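Local structure of 6-phospho-beta-d glycosidase (Streptococcus pyogenes, 5FOO) at residues H118-P123 and W422-A427; E20-K25 and W34-P39. The protein probably hydrolyses 6-phospho-beta-glucosides as a family 1 glycoside hydrolase, and here holds 6-phosphocyclophellitol in its pocket. The protein carries 1 engineered substitution. All coordinates share one frame; numbering follows the deposited sequence.

Interaction 1: H118-P123 and W422-A427; sequences HHFDLP and WSWLNA. With JAZ (6-phosphocyclophellitol), chain G.
Two first torsions bring W424 and H119 to the same oxygen of the ligand: in W424, CG lies beside the backbone N (chi1 -47°), which turns the indole towards 118-123, whereas in H119 CG is anti to its own N and beside the carbonyl carbon (chi1 -164°), placing NE2 at the ligand and CD2 at the indole. Each ring then gives an N-H to O16, on carbon C3 of the 6-phosphocyclophellitol. W424 NE1 donates at 3.0 Å to JAZ O16, which lies in the plane of the indole at its edge; the bond is fairly straight. H119 NE2, also 3.0 Å from JAZ O16, makes a more bent bond. Two donors from chain regions some 300 residues apart thus grip one ligand oxygen, a worked case of how a beta/alpha barrel assembles a sugar site from loops that follow its parallel strands, here the third (112-116) and the eighth (410-416). Behind this polar contact the rings form an aromatic cluster. F120 places CD2 over one face of the indole, towards its rim, 3.4 Å from W424 CZ2, with the two ring planes at 48°. H119 CD2 approaches the same W424 CZ2 at 3.5 Å and also lies over the centre of the F120 ring, so the three rings touch pairwise. H119 N donates to D121 OD1 at 2.9 Å, meeting the carboxylate from above its plane and tying the histidine's main chain to the side chain two residues on. F31 and H179 extend the cluster, meeting W424 and F120 respectively, while Q18 OE1 adds another hydrogen bond to the ligand.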
loop_
_atom_site.group_PDB
_atom_site.type_symbol
_atom_site.label_atom_id
_atom_site.label_comp_id
_atom_site.label_asym_id
_atom_site.label_seq_id
_atom_site.Cartn_x
_atom_site.Cartn_y
_atom_site.Cartn_z
ATOM N N HIS A 118 -3.538 6.819 4.618
ATOM C CA HIS A 118 -4.701 5.904 4.628
ATOM C C HIS A 118 -4.221 4.561 4.201
ATOM O O HIS A 118 -3.730 4.405 3.086
ATOM C CB HIS A 118 -5.781 6.438 3.701
ATOM C CG HIS A 118 -6.919 5.513 3.454
ATOM N ND1 HIS A 118 -7.471 5.313 2.205
ATOM C CD2 HIS A 118 -7.637 4.734 4.296
ATOM C CE1 HIS A 118 -8.436 4.415 2.274
ATOM N NE2 HIS A 118 -8.546 4.042 3.530
ATOM N N HIS A 119 -4.351 3.574 5.088
ATOM C CA HIS A 119 -4.013 2.194 4.741
ATOM C C HIS A 119 -5.147 1.288 5.279
ATOM O O HIS A 119 -5.048 0.702 6.380
ATOM C CB HIS A 119 -2.618 1.830 5.354
ATOM C CG HIS A 119 -2.003 0.618 4.762
ATOM N ND1 HIS A 119 -0.664 0.532 4.452
ATOM C CD2 HIS A 119 -2.553 -0.562 4.381
ATOM C CE1 HIS A 119 -0.405 -0.646 3.919
ATOM N NE2 HIS A 119 -1.537 -1.337 3.872
ATOM N N PHE A 120 -6.235 1.253 4.499
ATOM C CA PHE A 120 -7.422 0.440 4.736
ATOM C C PHE A 120 -8.099 0.742 6.068
ATOM O O PHE A 120 -8.720 -0.169 6.677
ATOM C CB PHE A 120 -7.050 -1.074 4.728
ATOM C CG PHE A 120 -6.184 -1.534 3.568
ATOM C CD1 PHE A 120 -6.053 -0.838 2.376
ATOM C CD2 PHE A 120 -5.513 -2.743 3.688
ATOM C CE1 PHE A 120 -5.238 -1.326 1.322
ATOM C CE2 PHE A 120 -4.712 -3.246 2.664
ATOM C CZ PHE A 120 -4.586 -2.539 1.468
ATOM N N ASP A 121 -7.982 1.992 6.548
ATOM C CA ASP A 121 -8.387 2.313 7.894
ATOM C C ASP A 121 -9.302 3.490 8.068
ATOM O O ASP A 121 -9.161 4.244 9.025
ATOM C CB ASP A 121 -7.156 2.425 8.825
ATOM C CG ASP A 121 -6.241 3.619 8.471
ATOM O OD1 ASP A 121 -6.247 4.052 7.289
ATOM O OD2 ASP A 121 -5.539 4.120 9.387
ATOM N N LEU A 122 -10.301 3.585 7.215
ATOM C CA LEU A 122 -11.423 4.477 7.435
ATOM C C LEU A 122 -11.992 4.289 8.850
ATOM O O LEU A 122 -12.196 3.150 9.315
ATOM C CB LEU A 122 -12.497 4.224 6.362
ATOM C CG LEU A 122 -13.715 5.115 6.451
ATOM C CD1 LEU A 122 -13.483 6.429 5.724
ATOM C CD2 LEU A 122 -14.952 4.413 5.908
ATOM N N PRO A 123 -12.304 5.375 9.552
ATOM C CA PRO A 123 -13.102 5.242 10.801
ATOM C C PRO A 123 -14.488 4.602 10.591
ATOM O O PRO A 123 -15.297 5.060 9.740
ATOM C CB PRO A 123 -13.311 6.676 11.258
ATOM C CG PRO A 123 -12.295 7.484 10.571
ATOM C CD PRO A 123 -12.057 6.786 9.223
ATOM N N TRP A 422 0.777 -7.471 11.734
ATOM C CA TRP A 422 -0.560 -8.040 11.664
ATOM C C TRP A 422 -1.111 -7.845 10.279
ATOM O O TRP A 422 -1.341 -6.708 9.914
ATOM C CB TRP A 422 -1.423 -7.318 12.689
ATOM C CG TRP A 422 -2.791 -7.833 12.829
ATOM C CD1 TRP A 422 -3.183 -9.047 13.401
ATOM C CD2 TRP A 422 -3.989 -7.195 12.392
ATOM N NE1 TRP A 422 -4.567 -9.137 13.385
ATOM C CE2 TRP A 422 -5.079 -8.036 12.758
ATOM C CE3 TRP A 422 -4.264 -5.980 11.738
ATOM C CZ2 TRP A 422 -6.391 -7.719 12.463
ATOM C CZ3 TRP A 422 -5.585 -5.669 11.459
ATOM C CH2 TRP A 422 -6.634 -6.538 11.847
ATOM N N SER A 423 -1.291 -8.926 9.480
ATOM C CA SER A 423 -1.837 -8.768 8.119
ATOM C C SER A 423 -3.369 -9.046 8.016
ATOM O O SER A 423 -3.801 -9.977 7.339
ATOM C CB SER A 423 -1.108 -9.551 6.957
ATOM O OG SER A 423 0.289 -9.969 7.011
ATOM N N TRP A 424 -4.170 -8.234 8.659
ATOM C CA TRP A 424 -5.563 -8.155 8.343
ATOM C C TRP A 424 -6.195 -9.554 8.739
ATOM O O TRP A 424 -5.826 -10.143 9.796
ATOM C CB TRP A 424 -5.716 -7.775 6.845
ATOM C CG TRP A 424 -4.819 -6.607 6.438
ATOM C CD1 TRP A 424 -3.815 -6.625 5.525
ATOM C CD2 TRP A 424 -4.881 -5.243 6.938
ATOM N NE1 TRP A 424 -3.272 -5.369 5.387
ATOM C CE2 TRP A 424 -3.891 -4.506 6.249
ATOM C CE3 TRP A 424 -5.650 -4.599 7.900
ATOM C CZ2 TRP A 424 -3.630 -3.164 6.528
ATOM C CZ3 TRP A 424 -5.415 -3.224 8.171
ATOM C CH2 TRP A 424 -4.405 -2.532 7.484
ATOM N N LEU A 425 -7.023 -10.123 7.861
ATOM C CA LEU A 425 -7.650 -11.427 8.144
ATOM C C LEU A 425 -6.617 -12.511 8.410
ATOM O O LEU A 425 -6.843 -13.339 9.279
ATOM C CB LEU A 425 -8.619 -11.831 7.039
ATOM C CG LEU A 425 -9.805 -10.899 6.947
ATOM C CD1 LEU A 425 -10.631 -11.295 5.748
ATOM C CD2 LEU A 425 -10.651 -10.906 8.215
ATOM N N ASN A 426 -5.445 -12.463 7.790
ATOM C CA ASN A 426 -4.418 -13.451 8.105
ATOM C C ASN A 426 -3.568 -13.210 9.313
ATOM O O ASN A 426 -2.686 -14.058 9.655
ATOM C CB ASN A 426 -3.538 -13.654 6.887
ATOM C CG ASN A 426 -4.347 -14.048 5.701
ATOM O OD1 ASN A 426 -4.519 -13.299 4.773
ATOM N ND2 ASN A 426 -4.923 -15.195 5.780
ATOM N N ALA A 427 -3.779 -12.061 9.964
ATOM C CA ALA A 427 -3.067 -11.767 11.207
ATOM C C ALA A 427 -1.604 -12.172 11.051
ATOM O O ALA A 427 -0.998 -11.713 10.125
ATOM C CB ALA A 427 -3.752 -12.456 12.390
HETATM C C2 JAZ G . -0.068 -6.369 3.454
HETATM C C3 JAZ G . 0.133 -4.851 3.262
HETATM C C4 JAZ G . -0.217 -4.439 1.836
HETATM C C5 JAZ G . 0.609 -5.180 0.794
HETATM C C6 JAZ G . 0.534 -6.674 1.021
HETATM C C7 JAZ G . 0.857 -7.066 2.463
HETATM C C8 JAZ G . 0.928 -8.579 2.653
HETATM O O9 JAZ G . -0.368 -9.101 2.370
HETATM P P10 JAZ G . -0.854 -10.409 3.130
HETATM O O11 JAZ G . -2.239 -10.614 2.628
HETATM O O12 JAZ G . -0.606 -10.316 4.578
HETATM O O13 JAZ G . 0.044 -11.480 2.685
HETATM O O14 JAZ G . -0.751 -7.161 0.612
HETATM O O15 JAZ G . 0.325 -6.773 4.770
HETATM O O16 JAZ G . -0.744 -4.209 4.153
HETATM O O17 JAZ G . -0.059 -3.039 1.683
#

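Interaction 2: E20-K25 and W34-P39; sequences EGRFAK and WYEEEP
R22 and E36 join these two segments through a single salt bridge. E20, at the start, is turned elsewhere: its carboxylate binds R81 and Y99. G21 then leaves helical geometry with positive phi, redirecting the chain. R22 follows, its side chain starting towards helix 30-37 and kinking at chi3 (55°) before the guanidinium arrives. NH1 of R22 donates to E36 OE2 at 2.7 Å, nearly straight at 166°, and the acceptor lies at the edge of the guanidinium, close to its plane. On the glutamate the oxygen is approached on its anti side, with the two flat groups 28° apart. Beyond CG the E36 chain is extended, carrying the carboxylate out to its partner. A water bridges the two side chains, donating to E36 OE2 at 2.8 Å and accepting a weak bond from R22 NH2 at 3.3 Å. The other carboxylate oxygen, OE1 of E36, bridges to R28, so the glutamate probably has its negative charge well compensated. F23 and A24 carry the chain round a type II turn, closed by K25 N donating to R22 O at 3.0 Å. K25 NZ forms a salt bridge with D32 and a hydrogen bond with Q78. This surface contact links the loop after helix 16-19 to the last turn of helix 30-37, while F23 packs against helix 54-67 and K25 against helix 79-82.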
loop_
_atom_site.group_PDB
_atom_site.type_symbol
_atom_site.label_atom_id
_atom_site.label_comp_id
_atom_site.label_asym_id
_atom_site.label_seq_id
_atom_site.Cartn_x
_atom_site.Cartn_y
_atom_site.Cartn_z
ATOM N N GLU A 20 0.857 -0.697 15.207
ATOM C CA GLU A 20 0.775 0.108 16.438
ATOM C C GLU A 20 0.169 -0.590 17.631
ATOM O O GLU A 20 0.691 -0.496 18.748
ATOM C CB GLU A 20 -0.053 1.373 16.218
ATOM C CG GLU A 20 0.635 2.482 15.417
ATOM C CD GLU A 20 -0.295 3.615 15.006
ATOM O OE1 GLU A 20 -1.425 3.705 15.600
ATOM O OE2 GLU A 20 0.112 4.458 14.134
ATOM N N GLY A 21 -0.954 -1.265 17.393
ATOM C CA GLY A 21 -1.862 -1.636 18.495
ATOM C C GLY A 21 -2.861 -0.509 18.712
ATOM O O GLY A 21 -2.661 0.597 18.215
ATOM N N ARG A 22 -3.948 -0.805 19.421
ATOM C CA ARG A 22 -4.998 0.169 19.702
ATOM C C ARG A 22 -4.777 0.935 21.000
ATOM O O ARG A 22 -5.621 1.710 21.392
ATOM C CB ARG A 22 -6.331 -0.522 19.733
ATOM C CG ARG A 22 -6.735 -1.016 18.334
ATOM C CD ARG A 22 -8.171 -1.613 18.362
ATOM N NE ARG A 22 -9.167 -0.685 18.892
ATOM C CZ ARG A 22 -10.423 -0.977 19.261
ATOM N NH1 ARG A 22 -10.965 -2.209 19.166
ATOM N NH2 ARG A 22 -11.166 -0.015 19.763
ATOM N N PHE A 23 -3.610 0.762 21.614
ATOM C CA PHE A 23 -3.261 1.444 22.826
ATOM C C PHE A 23 -3.514 2.901 22.637
ATOM O O PHE A 23 -3.009 3.416 21.679
ATOM C CB PHE A 23 -1.791 1.268 23.124
ATOM C CG PHE A 23 -1.387 -0.158 23.285
ATOM C CD1 PHE A 23 -1.625 -0.818 24.461
ATOM C CD2 PHE A 23 -0.730 -0.838 22.237
ATOM C CE1 PHE A 23 -1.237 -2.147 24.609
ATOM C CE2 PHE A 23 -0.335 -2.150 22.396
ATOM C CZ PHE A 23 -0.587 -2.793 23.578
ATOM N N ALA A 24 -4.289 3.517 23.560
ATOM C CA ALA A 24 -4.692 4.946 23.542
ATOM C C ALA A 24 -5.298 5.510 22.240
ATOM O O ALA A 24 -5.149 6.704 21.958
ATOM C CB ALA A 24 -3.544 5.826 23.978
ATOM N N LYS A 25 -5.981 4.675 21.464
ATOM C CA LYS A 25 -6.484 5.106 20.193
ATOM C C LYS A 25 -7.934 5.365 20.368
ATOM O O LYS A 25 -8.676 4.450 20.703
ATOM C CB LYS A 25 -6.206 4.083 19.059
ATOM C CG LYS A 25 -6.304 4.681 17.661
ATOM C CD LYS A 25 -5.904 3.709 16.554
ATOM C CE LYS A 25 -7.001 2.672 16.344
ATOM N NZ LYS A 25 -6.799 1.717 15.225
ATOM N N TRP A 34 -14.425 -4.738 12.745
ATOM C CA TRP A 34 -14.576 -6.066 12.222
ATOM C C TRP A 34 -14.066 -7.161 13.146
ATOM O O TRP A 34 -14.737 -8.192 13.331
ATOM C CB TRP A 34 -13.912 -6.205 10.844
ATOM C CG TRP A 34 -14.592 -7.232 9.899
ATOM C CD1 TRP A 34 -15.778 -7.902 10.087
ATOM C CD2 TRP A 34 -14.099 -7.652 8.634
ATOM N NE1 TRP A 34 -16.030 -8.718 9.007
ATOM C CE2 TRP A 34 -15.007 -8.587 8.113
ATOM C CE3 TRP A 34 -12.931 -7.362 7.907
ATOM C CZ2 TRP A 34 -14.821 -9.193 6.881
ATOM C CZ3 TRP A 34 -12.752 -7.957 6.659
ATOM C CH2 TRP A 34 -13.686 -8.845 6.161
ATOM N N TYR A 35 -12.869 -6.981 13.694
ATOM C CA TYR A 35 -12.377 -7.901 14.676
ATOM C C TYR A 35 -13.266 -7.949 15.937
ATOM O O TYR A 35 -13.453 -9.035 16.509
ATOM C CB TYR A 35 -10.908 -7.661 15.022
ATOM C CG TYR A 35 -10.413 -8.628 16.061
ATOM C CD1 TYR A 35 -10.006 -9.906 15.692
ATOM C CD2 TYR A 35 -10.443 -8.297 17.405
ATOM C CE1 TYR A 35 -9.594 -10.837 16.642
ATOM C CE2 TYR A 35 -10.054 -9.202 18.388
ATOM C CZ TYR A 35 -9.642 -10.468 18.004
ATOM O OH TYR A 35 -9.226 -11.353 18.942
ATOM N N GLU A 36 -13.774 -6.816 16.391
ATOM C CA GLU A 36 -14.674 -6.822 17.572
ATOM C C GLU A 36 -15.931 -7.681 17.340
ATOM O O GLU A 36 -16.348 -8.436 18.223
ATOM C CB GLU A 36 -15.083 -5.421 17.993
ATOM C CG GLU A 36 -13.989 -4.649 18.719
ATOM C CD GLU A 36 -14.445 -3.265 19.182
ATOM O OE1 GLU A 36 -15.643 -2.916 19.087
ATOM O OE2 GLU A 36 -13.582 -2.467 19.571
ATOM N N GLU A 37 -16.445 -7.621 16.125
ATOM C CA GLU A 37 -17.691 -8.310 15.745
ATOM C C GLU A 37 -17.506 -9.763 15.360
ATOM O O GLU A 37 -18.340 -10.571 15.711
ATOM C CB GLU A 37 -18.364 -7.611 14.562
ATOM C CG GLU A 37 -18.794 -6.212 14.860
ATOM C CD GLU A 37 -19.842 -6.160 15.948
ATOM O OE1 GLU A 37 -20.939 -6.688 15.733
ATOM O OE2 GLU A 37 -19.570 -5.591 17.005
ATOM N N GLU A 38 -16.409 -10.107 14.666
ATOM C CA GLU A 38 -16.196 -11.480 14.105
ATOM C C GLU A 38 -14.786 -11.972 14.234
ATOM O O GLU A 38 -14.131 -12.157 13.246
ATOM C CB GLU A 38 -16.630 -11.493 12.628
ATOM C CG GLU A 38 -18.036 -10.902 12.386
ATOM C CD GLU A 38 -18.555 -11.150 10.993
ATOM O OE1 GLU A 38 -18.578 -12.326 10.619
ATOM O OE2 GLU A 38 -18.922 -10.190 10.260
ATOM N N PRO A 39 -14.307 -12.195 15.464
ATOM C CA PRO A 39 -12.919 -12.583 15.720
ATOM C C PRO A 39 -12.488 -13.870 15.069
ATOM O O PRO A 39 -11.270 -14.061 14.749
ATOM C CB PRO A 39 -12.832 -12.694 17.239
ATOM C CG PRO A 39 -14.214 -12.653 17.744
ATOM C CD PRO A 39 -15.092 -12.061 16.717
HETATM O O HOH W 1 -14.060 -0.364 21.340
#

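Overall arrangement
Interactions 1 and 2 lie at two depths among the loops that follow the barrel strands. Their centres are about 10 Å apart on the same side of the chain's centre, interaction 1 buried around the ligand and interaction 2 at the surface. Along the chain, interaction 2 closes before interaction 1 opens: 20-25 and 34-39 both belong to the long connection after the first barrel strand (9-13), whereas 118-123 and 422-427 follow the third and eighth. They touch directly where L425 CD1 packs 3.9 Å from W34 CH2. Helix 16-19, immediately before 20-25, also meets H119 and W424 through Q18, so the surface loop of interaction 2 continues from an element of the pocket wall.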